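Local coordinates for Lin2634 protein (Listeria innocua, PDB 3MZO) that binds calcium ions and probably acts as an HD-domain phosphohydrolase, perhaps on nucleotides, at residues N57-A60 and L61-A65; T112-P115 and I116-L120; T169-E172 and Y173-M176; P155-I158 and F159-Y163; A47-D51 and A52-V56. All coordinates share one frame; numbering follows the deposited sequence.

Interaction 1: N57-A60 and L61-A65; sequences NWRA and LYEKA
Glu63 OE1 is approached by the Arg59 side chain both directly and through a water: the water donates to OE1 at 2.8 Å and accepts from Arg59 NE, while the direct salt bridge from NE to OE1 is long, 3.8 Å. The pair sits one turn apart in the first turns of helix 58-67, the helix that leads into the metal-binding His68 and Asp69 of the HD motif. The water lies in the guanidinium plane, whereas the carboxylate plane is turned 54° from it. CG of Glu63 stands between the backbone N and the carbonyl carbon (chi1 77°), which folds the carboxylate back along the helix; its OE2 bonds His119. At the helix start Asn57 is the N-cap, its OD1 accepting from Ala60 N at 3.1 Å with the N-H well above the carbonyl plane. Another side of the helix is aromatic and apolar. Trp58 and Tyr62 meet obliquely, CE3 against CE2 at 3.4 Å, and Tyr62 OH goes on to Gln43. Across the interface Trp58 makes a cation-pi contact with Arg59 of a second subunit, and Arg59 one with its Trp58. Leu61 CD1 rests over one face of the indole, 4.0 Å from Trp58 CZ3.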
# COMPACT_ATOMS: atom_id res chain seq x y z
N ASN B 57 39.83 2.42 -10.75
CA ASN B 57 39.64 3.68 -10.03
C ASN B 57 38.37 3.56 -9.19
O ASN B 57 37.21 3.72 -9.69
CB ASN B 57 39.58 4.85 -11.04
CG ASN B 57 39.42 6.22 -10.39
OD1 ASN B 57 38.90 6.36 -9.29
ND2 ASN B 57 39.88 7.24 -11.10
N TRP B 58 38.54 3.29 -7.90
CA TRP B 58 37.38 2.97 -7.07
C TRP B 58 36.45 4.15 -6.84
O TRP B 58 35.21 3.98 -6.82
CB TRP B 58 37.79 2.28 -5.77
CG TRP B 58 38.17 0.86 -6.05
CD1 TRP B 58 39.43 0.39 -6.40
CD2 TRP B 58 37.30 -0.28 -6.06
NE1 TRP B 58 39.38 -0.96 -6.62
CE2 TRP B 58 38.09 -1.41 -6.41
CE3 TRP B 58 35.94 -0.47 -5.80
CZ2 TRP B 58 37.56 -2.70 -6.50
CZ3 TRP B 58 35.41 -1.78 -5.89
CH2 TRP B 58 36.22 -2.86 -6.24
N ARG B 59 37.01 5.33 -6.65
CA ARG B 59 36.17 6.50 -6.53
C ARG B 59 35.29 6.62 -7.75
O ARG B 59 34.11 6.89 -7.60
CB ARG B 59 37.01 7.77 -6.36
CG ARG B 59 36.15 8.98 -6.06
CD ARG B 59 37.01 10.24 -5.90
NE ARG B 59 36.20 11.34 -5.43
CZ ARG B 59 36.66 12.51 -5.01
NH1 ARG B 59 37.96 12.74 -4.99
NH2 ARG B 59 35.82 13.45 -4.59
N ALA B 60 35.85 6.39 -8.94
CA ALA B 60 35.10 6.50 -10.19
C ALA B 60 34.06 5.40 -10.29
O ALA B 60 32.94 5.64 -10.68
CB ALA B 60 36.04 6.50 -11.44
N LEU B 61 34.42 4.17 -9.90
CA LEU B 61 33.49 3.06 -9.98
C LEU B 61 32.27 3.32 -9.13
O LEU B 61 31.14 3.20 -9.60
CB LEU B 61 34.17 1.76 -9.57
CG LEU B 61 33.35 0.47 -9.53
CD1 LEU B 61 34.31 -0.72 -9.61
CD2 LEU B 61 32.51 0.39 -8.27
N TYR B 62 32.50 3.67 -7.87
CA TYR B 62 31.41 3.89 -6.93
C TYR B 62 30.57 5.10 -7.26
O TYR B 62 29.34 5.04 -7.19
CB TYR B 62 31.94 4.05 -5.51
CG TYR B 62 32.28 2.75 -4.81
CD1 TYR B 62 31.31 1.78 -4.52
CD2 TYR B 62 33.57 2.51 -4.39
CE1 TYR B 62 31.65 0.59 -3.84
CE2 TYR B 62 33.92 1.35 -3.72
CZ TYR B 62 32.99 0.40 -3.45
OH TYR B 62 33.42 -0.71 -2.76
N GLU B 63 31.22 6.21 -7.57
CA GLU B 63 30.49 7.43 -7.86
C GLU B 63 29.60 7.29 -9.12
O GLU B 63 28.50 7.82 -9.13
CB GLU B 63 31.42 8.66 -7.92
CG GLU B 63 32.22 8.81 -9.13
CD GLU B 63 33.32 9.88 -9.02
OE1 GLU B 63 33.49 10.54 -7.95
OE2 GLU B 63 34.02 10.05 -10.04
N LYS B 64 30.05 6.57 -10.14
CA LYS B 64 29.22 6.33 -11.31
C LYS B 64 28.00 5.48 -10.96
O LYS B 64 26.87 5.84 -11.32
CB LYS B 64 30.03 5.65 -12.43
CG LYS B 64 31.02 6.55 -13.13
CD LYS B 64 32.04 5.72 -13.96
CE LYS B 64 32.97 6.63 -14.78
NZ LYS B 64 32.22 7.41 -15.77
N ALA B 65 28.21 4.38 -10.24
CA ALA B 65 27.14 3.44 -9.89
C ALA B 65 26.15 4.02 -8.89
O ALA B 65 24.93 3.86 -9.04
CB ALA B 65 27.73 2.13 -9.34
O HOH W 1 33.25 10.89 -5.22

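Interaction 2: T112-P115 and I116-L120; sequences TFQP and IYRHL
Gln114 and Arg118, one turn apart at the start of helix 114-121, run side by side in the same direction and bring their polar ends together. From CB of Arg118, which lies 3.5 Å from the Gln114 O, the chain passes through CG, 3.4 Å from the same oxygen, so the aliphatic part lies against the carbonyl that also accepts Arg118 N. CD and NE lead outward, NE 4.2 Å from Gln114 O; chi3 (-144°) departs only partly from extended, and the turn about CD-NE (chi4 -70°) swings CZ so that NH2 comes within 2.8 Å of Gln114 OE1. That oxygen lies at the edge of the guanidinium, near its plane; the amide plane of Gln114 stands almost perpendicular to it. Polar partners outside are on the preceding helix and the turn: NH1 of Arg118 bonds Lys102 O, NH2 bonds Ser106 OG, and Gln114 NE2 bonds Ile109 O.

On another side, O of the 3-10 residue Phe113 accepts Tyr117 N at 3.1 Å and also lies in the plane of the Tyr117 ring, at its edge. Ile116 CG2 reaches the same oxygen at 3.1 Å, and Phe113 CB touches Tyr117 CD1 at 4.1 Å. Phe113, Ile116 and Tyr117 pack on Phe44, Ala47 and Val48 of a second subunit. The helix and the 3-10 turn before it are therefore amphipathic in their contacts: a polar strip faces helix 87-108 of the same chain, and an apolar one serves the subunit interface, where Phe113 and Tyr117 are shielded from water.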
# COMPACT_ATOMS: atom_id res chain seq x y z
N THR B 112 29.82 26.36 -3.68
CA THR B 112 31.08 25.63 -3.41
C THR B 112 31.04 24.18 -3.89
O THR B 112 32.09 23.64 -4.20
CB THR B 112 31.40 25.47 -1.90
OG1 THR B 112 31.56 26.74 -1.29
CG2 THR B 112 32.69 24.65 -1.70
N PHE B 113 29.86 23.56 -3.88
CA PHE B 113 29.73 22.14 -4.21
C PHE B 113 29.16 21.88 -5.61
O PHE B 113 29.08 20.70 -6.00
CB PHE B 113 28.88 21.41 -3.15
CG PHE B 113 29.52 21.38 -1.79
CD1 PHE B 113 30.63 20.56 -1.55
CD2 PHE B 113 29.06 22.21 -0.76
CE1 PHE B 113 31.26 20.55 -0.31
CE2 PHE B 113 29.69 22.19 0.49
CZ PHE B 113 30.79 21.36 0.70
N GLN B 114 28.78 22.93 -6.35
CA GLN B 114 28.17 22.70 -7.67
C GLN B 114 29.09 21.90 -8.61
O GLN B 114 28.61 20.97 -9.28
CB GLN B 114 27.69 23.99 -8.32
CG GLN B 114 26.40 24.49 -7.70
CD GLN B 114 25.83 25.71 -8.37
OE1 GLN B 114 26.23 26.07 -9.48
NE2 GLN B 114 24.83 26.33 -7.73
N PRO B 115 30.41 22.23 -8.64
CA PRO B 115 31.29 21.51 -9.56
C PRO B 115 31.35 20.03 -9.27
O PRO B 115 31.23 19.21 -10.20
CB PRO B 115 32.66 22.19 -9.35
CG PRO B 115 32.31 23.63 -8.99
CD PRO B 115 31.09 23.41 -8.06
N ILE B 116 31.45 19.67 -7.99
CA ILE B 116 31.54 18.28 -7.61
C ILE B 116 30.24 17.53 -7.97
O ILE B 116 30.29 16.44 -8.56
CB ILE B 116 31.97 18.13 -6.13
CG1 ILE B 116 32.66 16.78 -5.91
CG2 ILE B 116 30.79 18.30 -5.21
CD1 ILE B 116 32.89 16.44 -4.46
N TYR B 117 29.07 18.13 -7.69
CA TYR B 117 27.78 17.56 -8.09
C TYR B 117 27.54 17.50 -9.61
O TYR B 117 26.92 16.55 -10.09
CB TYR B 117 26.62 18.17 -7.26
CG TYR B 117 26.65 17.48 -5.91
CD1 TYR B 117 27.43 17.99 -4.86
CD2 TYR B 117 26.02 16.23 -5.71
CE1 TYR B 117 27.54 17.31 -3.65
CE2 TYR B 117 26.11 15.53 -4.48
CZ TYR B 117 26.89 16.07 -3.46
OH TYR B 117 27.04 15.41 -2.26
N ARG B 118 28.06 18.47 -10.37
CA ARG B 118 28.07 18.35 -11.85
C ARG B 118 28.86 17.11 -12.29
O ARG B 118 28.45 16.35 -13.18
CB ARG B 118 28.63 19.61 -12.53
CG ARG B 118 27.64 20.75 -12.54
CD ARG B 118 28.06 21.96 -13.39
NE ARG B 118 27.61 23.17 -12.71
CZ ARG B 118 26.33 23.57 -12.57
NH1 ARG B 118 25.32 22.88 -13.11
NH2 ARG B 118 26.06 24.69 -11.91
N HIS B 119 30.00 16.89 -11.67
CA HIS B 119 30.77 15.69 -11.94
C HIS B 119 30.05 14.40 -11.50
O HIS B 119 30.01 13.40 -12.23
CB HIS B 119 32.12 15.78 -11.25
CG HIS B 119 32.90 14.51 -11.32
ND1 HIS B 119 33.53 14.09 -12.47
CD2 HIS B 119 33.11 13.54 -10.39
CE1 HIS B 119 34.11 12.92 -12.24
NE2 HIS B 119 33.88 12.57 -10.99
N LEU B 120 29.49 14.41 -10.29
CA LEU B 120 28.83 13.24 -9.75
C LEU B 120 27.60 12.83 -10.55
O LEU B 120 27.30 11.65 -10.64
CB LEU B 120 28.44 13.47 -8.28
CG LEU B 120 29.58 13.55 -7.25
CD1 LEU B 120 29.02 13.77 -5.82
CD2 LEU B 120 30.43 12.29 -7.29

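Interaction 3: T169-E172 and Y173-M176; sequences TIYE and YREM
The C-terminal end of helix 158-172 runs into a type I beta turn, Tyr173 to Met176, that leads to helix 177-191. Tyr173 N donates to Ile170 O at 3.0 Å and Arg174 N to Tyr171 O at 3.3 Å, both from well above the carbonyl plane, three residues back rather than four as in a regular alpha-helix. In one of two modelled conformers, and so tentatively, Arg174 doubles back over the same carbonyl. Its CG then sits between the backbone N and the carbonyl carbon (chi1 66°), and the bend further out lays one guanidinium face over Tyr171 O, 3.1 Å from NE, although the angle is too poor for a hydrogen bond. The Tyr173 ring lies alongside Thr169, pointing the same way: its CD1 is 3.3 Å from Thr169 O, which lies in the ring plane. The ring packs on helix 129-151 through Ala135 and Ile136. A water accepting from Glu175 N donates to Glu172 O at 3.0 Å, bridging helix end and turn. The last carbonyls of the helix are thus satisfied by three-residue backbone bonds and by this water, to which the guanidinium charge may add in the one conformer.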
# COMPACT_ATOMS: atom_id res chain seq x y z
N THR B 169 22.82 -7.11 -24.45
CA THR B 169 23.75 -6.03 -24.14
C THR B 169 24.95 -6.49 -23.31
O THR B 169 26.09 -6.19 -23.65
CB THR B 169 23.02 -4.89 -23.44
OG1 THR B 169 21.92 -4.51 -24.27
CG2 THR B 169 23.90 -3.67 -23.24
N ILE B 170 24.72 -7.25 -22.23
CA ILE B 170 25.83 -7.82 -21.46
C ILE B 170 26.84 -8.56 -22.38
O ILE B 170 28.07 -8.45 -22.20
CB ILE B 170 25.30 -8.75 -20.32
CG1 ILE B 170 24.58 -7.92 -19.26
CG2 ILE B 170 26.42 -9.53 -19.66
CD1 ILE B 170 23.76 -8.72 -18.27
N TYR B 171 26.33 -9.30 -23.37
CA TYR B 171 27.21 -10.02 -24.31
C TYR B 171 28.11 -9.14 -25.13
O TYR B 171 29.16 -9.60 -25.54
CB TYR B 171 26.42 -10.87 -25.29
CG TYR B 171 26.33 -12.28 -24.86
CD1 TYR B 171 27.44 -13.13 -24.97
CD2 TYR B 171 25.16 -12.77 -24.31
CE1 TYR B 171 27.36 -14.45 -24.55
CE2 TYR B 171 25.06 -14.07 -23.88
CZ TYR B 171 26.17 -14.91 -24.00
OH TYR B 171 26.04 -16.22 -23.58
N GLU B 172 27.69 -7.91 -25.39
CA GLU B 172 28.49 -6.92 -26.12
C GLU B 172 29.79 -6.62 -25.38
O GLU B 172 30.75 -6.14 -25.95
CB GLU B 172 27.75 -5.58 -26.29
CG GLU B 172 26.53 -5.58 -27.21
CD GLU B 172 25.91 -4.19 -27.34
OE1 GLU B 172 26.59 -3.18 -27.07
OE2 GLU B 172 24.73 -4.12 -27.70
N TYR B 173 29.78 -6.88 -24.06
CA TYR B 173 30.94 -6.54 -23.22
C TYR B 173 31.76 -7.78 -22.80
O TYR B 173 32.53 -7.75 -21.82
CB TYR B 173 30.44 -5.77 -21.98
CG TYR B 173 29.84 -4.39 -22.24
CD1 TYR B 173 28.49 -4.23 -22.56
CD2 TYR B 173 30.60 -3.24 -22.06
CE1 TYR B 173 27.95 -2.95 -22.77
CE2 TYR B 173 30.06 -1.98 -22.24
CZ TYR B 173 28.74 -1.84 -22.60
OH TYR B 173 28.25 -0.56 -22.78
N ARG B 174 31.64 -8.86 -23.56
CA ARG B 174 32.27 -10.14 -23.21
C ARG B 174 33.80 -10.14 -23.21
O ARG B 174 34.40 -11.10 -22.75
CB ARG B 174 31.75 -11.27 -24.12
CG ARG B 174 32.13 -11.14 -25.59
CD ARG B 174 31.67 -12.34 -26.43
NE ARG B 174 30.29 -12.19 -26.88
CZ ARG B 174 29.95 -11.49 -27.96
NH1 ARG B 174 30.89 -10.91 -28.70
NH2 ARG B 174 28.67 -11.39 -28.29
N GLU B 175 34.43 -9.08 -23.74
CA GLU B 175 35.92 -9.00 -23.71
C GLU B 175 36.37 -8.72 -22.28
O GLU B 175 37.49 -9.03 -21.90
CB GLU B 175 36.47 -7.93 -24.67
N MSE B 176 35.48 -8.17 -21.46
CA MSE B 176 35.79 -7.84 -20.07
C MSE B 176 35.86 -9.09 -19.18
O MSE B 176 35.02 -9.98 -19.27
CB MSE B 176 34.74 -6.90 -19.49
CG MSE B 176 34.65 -5.49 -20.08
SE MSE B 176 33.13 -4.56 -19.30
CE MSE B 176 33.91 -4.11 -17.56
O HOH W 2 33.58 -6.80 -25.31

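Interaction 4: P155-I158 and F159-Y163; sequences PENI and FVEIY
The chain leaves the extended Glu156 and winds into helix 158-172, the backbone bonds passing from three-residue to four-residue spacing: Phe159 N reaches Glu156 O weakly at 3.3 Å, Glu161 N bonds Asn157 O at 3.2 Å, and Ile162 N bonds Ile158 O at 2.9 Å. Just ahead of the helix, Asn157 ND2 donates to Glu161 OE2 at 2.8 Å. The bond is bent (137° at the hydrogen), it uses the anti side of the carboxylate, and the amide and carboxylate planes stand 73° apart. Asn157 CG lies anti to the backbone N (chi1 -161°), which carries the amide across toward Glu161, while OD1 faces Val160 CB. Ile158 spreads its two branches: CG2 lies over the centre of the Phe159 ring, a CH-pi contact 3.8 Å from the centroid, and CG1 meets Ile162 CD1 at 4.0 Å. CB of Glu156 lies by the Phe159 ring, touching CE2 at 3.9 Å. Phe159 packs on Glu149 and Ile162 on Leu142 of helix 129-151. The carboxylate of Glu161 thus faces the N-terminal end of its own helix, where the helix dipole would favour its negative charge, with a long, weak ion pair to Lys83 adding to this.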
# COMPACT_ATOMS: atom_id res chain seq x y z
N PRO B 155 2.41 -12.70 -16.36
CA PRO B 155 1.89 -12.94 -17.68
C PRO B 155 2.36 -11.97 -18.78
O PRO B 155 2.17 -12.29 -19.93
CB PRO B 155 0.37 -12.85 -17.50
CG PRO B 155 0.16 -12.18 -16.17
CD PRO B 155 1.36 -12.48 -15.35
N GLU B 156 2.97 -10.85 -18.43
CA GLU B 156 3.35 -9.85 -19.43
C GLU B 156 4.61 -10.21 -20.20
O GLU B 156 5.68 -10.36 -19.61
CB GLU B 156 3.55 -8.48 -18.78
CG GLU B 156 2.26 -7.81 -18.29
CD GLU B 156 1.30 -7.42 -19.42
OE1 GLU B 156 1.67 -7.48 -20.62
OE2 GLU B 156 0.15 -7.05 -19.12
N ASN B 157 4.51 -10.27 -21.53
CA ASN B 157 5.70 -10.59 -22.35
C ASN B 157 6.82 -9.55 -22.23
O ASN B 157 7.98 -9.86 -22.54
CB ASN B 157 5.34 -10.80 -23.84
CG ASN B 157 6.45 -11.58 -24.60
OD1 ASN B 157 6.81 -12.71 -24.23
ND2 ASN B 157 7.01 -10.96 -25.66
N ILE B 158 6.50 -8.34 -21.78
CA ILE B 158 7.50 -7.29 -21.66
C ILE B 158 8.73 -7.80 -20.87
O ILE B 158 9.85 -7.49 -21.21
CB ILE B 158 6.92 -5.99 -21.01
CG1 ILE B 158 7.83 -4.80 -21.29
CG2 ILE B 158 6.77 -6.11 -19.50
CD1 ILE B 158 7.92 -4.45 -22.75
N PHE B 159 8.52 -8.63 -19.85
CA PHE B 159 9.65 -9.08 -19.02
C PHE B 159 10.63 -9.98 -19.77
O PHE B 159 11.85 -9.84 -19.61
CB PHE B 159 9.12 -9.69 -17.74
CG PHE B 159 8.38 -8.69 -16.90
CD1 PHE B 159 9.07 -7.65 -16.28
CD2 PHE B 159 7.01 -8.72 -16.82
CE1 PHE B 159 8.38 -6.69 -15.54
CE2 PHE B 159 6.32 -7.75 -16.09
CZ PHE B 159 7.03 -6.75 -15.45
N VAL B 160 10.12 -10.86 -20.64
CA VAL B 160 10.98 -11.67 -21.50
C VAL B 160 11.78 -10.78 -22.44
O VAL B 160 12.97 -11.03 -22.71
CB VAL B 160 10.15 -12.67 -22.33
CG1 VAL B 160 10.96 -13.17 -23.57
CG2 VAL B 160 9.71 -13.84 -21.44
N GLU B 161 11.13 -9.73 -22.93
CA GLU B 161 11.78 -8.78 -23.82
C GLU B 161 12.88 -7.99 -23.12
O GLU B 161 13.95 -7.75 -23.71
CB GLU B 161 10.76 -7.82 -24.44
CG GLU B 161 9.78 -8.48 -25.41
CD GLU B 161 8.51 -7.63 -25.66
OE1 GLU B 161 8.54 -6.39 -25.42
OE2 GLU B 161 7.48 -8.21 -26.07
N ILE B 162 12.63 -7.59 -21.89
CA ILE B 162 13.63 -6.87 -21.09
C ILE B 162 14.86 -7.78 -20.82
O ILE B 162 16.00 -7.36 -20.94
CB ILE B 162 13.01 -6.38 -19.74
CG1 ILE B 162 11.95 -5.29 -19.99
CG2 ILE B 162 14.10 -5.86 -18.78
CD1 ILE B 162 10.95 -5.06 -18.85
N TYR B 163 14.59 -9.01 -20.41
CA TYR B 163 15.62 -9.98 -20.12
C TYR B 163 16.50 -10.20 -21.36
O TYR B 163 17.75 -10.17 -21.29
CB TYR B 163 14.96 -11.30 -19.67
CG TYR B 163 15.91 -12.43 -19.43
CD1 TYR B 163 16.28 -13.30 -20.47
CD2 TYR B 163 16.47 -12.64 -18.17
CE1 TYR B 163 17.15 -14.36 -20.25
CE2 TYR B 163 17.34 -13.70 -17.94
CZ TYR B 163 17.69 -14.55 -18.99
OH TYR B 163 18.56 -15.59 -18.76

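Interaction 5: A47-D51 and A52-V56; sequences AVEED and AGNEV
Glu49 OE1 accepts Asn54 ND2 at 2.7 Å, the shortest bond across a Schellman motif that ends helix 31-51, the helix that also carries the metal ligand His34. The donor approaches nearly along the C-O axis, and carboxylate and amide planes are 16° apart, so the carboxylate lies close to the amide plane of Asn54, although the two side chains cross obliquely. A bend about the CB-CG bond of Glu49 (chi2 -61°) curls its carboxylate toward Asn54, while OE2 is taken by Ser178 OG at the start of helix 177-191. The backbone gives the motif its form: Asn54 N donates to Glu49 O at 3.0 Å and Gly53 N to Glu50 O at 2.9 Å, the latter from above the carbonyl plane. Glu49 thus grips Asn54 twice, through its backbone and its side chain. Gly53 has positive phi (88°), a backbone setting in which a CB would be jammed against the preceding carbonyl oxygen. Ala52 N still makes a helical bond to Val48 O, plus a weak one to Glu49 O. On the outer side of the last helical turn, Glu50, in the conformer given, pairs with Arg59 of a second subunit, and Asp51 packs on Thr112 of that subunit. The returning chain then brings Val56 back over the last turn: its CG2 touches Glu49 CB at 3.8 Å.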
# COMPACT_ATOMS: atom_id res chain seq x y z
N ALA B 47 36.03 -6.05 -8.09
CA ALA B 47 36.84 -7.13 -7.52
C ALA B 47 37.32 -8.06 -8.60
O ALA B 47 38.49 -8.45 -8.61
CB ALA B 47 36.04 -7.89 -6.43
N VAL B 48 36.44 -8.40 -9.54
CA VAL B 48 36.80 -9.29 -10.62
C VAL B 48 37.88 -8.65 -11.49
O VAL B 48 38.86 -9.29 -11.83
CB VAL B 48 35.58 -9.69 -11.49
CG1 VAL B 48 36.05 -10.48 -12.70
CG2 VAL B 48 34.56 -10.52 -10.64
N GLU B 49 37.72 -7.38 -11.82
CA GLU B 49 38.76 -6.68 -12.59
C GLU B 49 40.11 -6.59 -11.84
O GLU B 49 41.19 -6.81 -12.42
CB GLU B 49 38.27 -5.29 -12.99
CG GLU B 49 37.04 -5.32 -13.95
CD GLU B 49 37.30 -6.01 -15.28
OE1 GLU B 49 38.47 -6.05 -15.73
OE2 GLU B 49 36.31 -6.50 -15.87
N GLU B 50 40.05 -6.27 -10.55
CA GLU B 50 41.24 -6.22 -9.69
C GLU B 50 41.93 -7.61 -9.71
O GLU B 50 43.16 -7.73 -9.88
CB GLU B 50 40.82 -5.80 -8.25
CG GLU B 50 41.95 -5.77 -7.24
CD GLU B 50 41.51 -5.41 -5.83
OE1 GLU B 50 40.61 -6.09 -5.25
OE2 GLU B 50 42.09 -4.44 -5.29
N ASP B 51 41.13 -8.65 -9.53
CA ASP B 51 41.66 -10.00 -9.54
C ASP B 51 42.36 -10.33 -10.87
O ASP B 51 43.34 -11.08 -10.90
CB ASP B 51 40.55 -10.99 -9.25
CG ASP B 51 41.01 -12.41 -9.38
OD1 ASP B 51 41.57 -12.97 -8.40
OD2 ASP B 51 40.83 -12.95 -10.49
N ALA B 52 41.86 -9.79 -11.96
CA ALA B 52 42.45 -10.02 -13.29
C ALA B 52 43.68 -9.15 -13.52
O ALA B 52 44.32 -9.24 -14.55
CB ALA B 52 41.40 -9.78 -14.41
N GLY B 53 44.00 -8.29 -12.57
CA GLY B 53 45.18 -7.47 -12.62
C GLY B 53 44.98 -6.15 -13.33
O GLY B 53 45.95 -5.54 -13.76
N ASN B 54 43.74 -5.71 -13.48
CA ASN B 54 43.47 -4.40 -14.06
C ASN B 54 43.37 -3.38 -12.94
O ASN B 54 42.76 -3.66 -11.90
CB ASN B 54 42.17 -4.44 -14.86
CG ASN B 54 42.24 -5.43 -16.00
OD1 ASN B 54 43.28 -5.54 -16.65
ND2 ASN B 54 41.14 -6.15 -16.26
N GLU B 55 43.98 -2.21 -13.15
CA GLU B 55 43.86 -1.10 -12.21
C GLU B 55 42.41 -0.59 -12.27
O GLU B 55 41.85 -0.39 -13.34
CB GLU B 55 44.90 0.01 -12.50
CG GLU B 55 44.79 1.29 -11.62
CD GLU B 55 45.11 1.08 -10.13
OE1 GLU B 55 45.58 -0.01 -9.73
OE2 GLU B 55 44.90 2.03 -9.32
N VAL B 56 41.80 -0.46 -11.11
CA VAL B 56 40.43 0.07 -10.99
C VAL B 56 40.50 1.39 -10.23
O VAL B 56 41.14 1.46 -9.20
CB VAL B 56 39.54 -0.90 -10.22
CG1 VAL B 56 38.14 -0.27 -9.92
CG2 VAL B 56 39.41 -2.23 -11.02

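From the N terminus, interaction 5 comes first, ending helix 31-51; residues 52-56 lead straight into interaction 1 at the start of helix 58-67, and the two touch where Trp58 CH2 packs on Ala47 N and Leu61 CD1 on Val56. Interaction 2, on helix 114-121, meets interaction 1 through Glu63 and His119. Interactions 4 and 3 follow at the beginning and end of helix 158-172, their nearest atoms about 7 Å apart. Met176 CE of interaction 3 packs on Glu49 of interaction 5, bringing the start of helix 177-191 against the end of helix 31-51. All five contacts are local and in series, so none nests or crosses. Interactions 1, 2 and 5 all reach the second subunit.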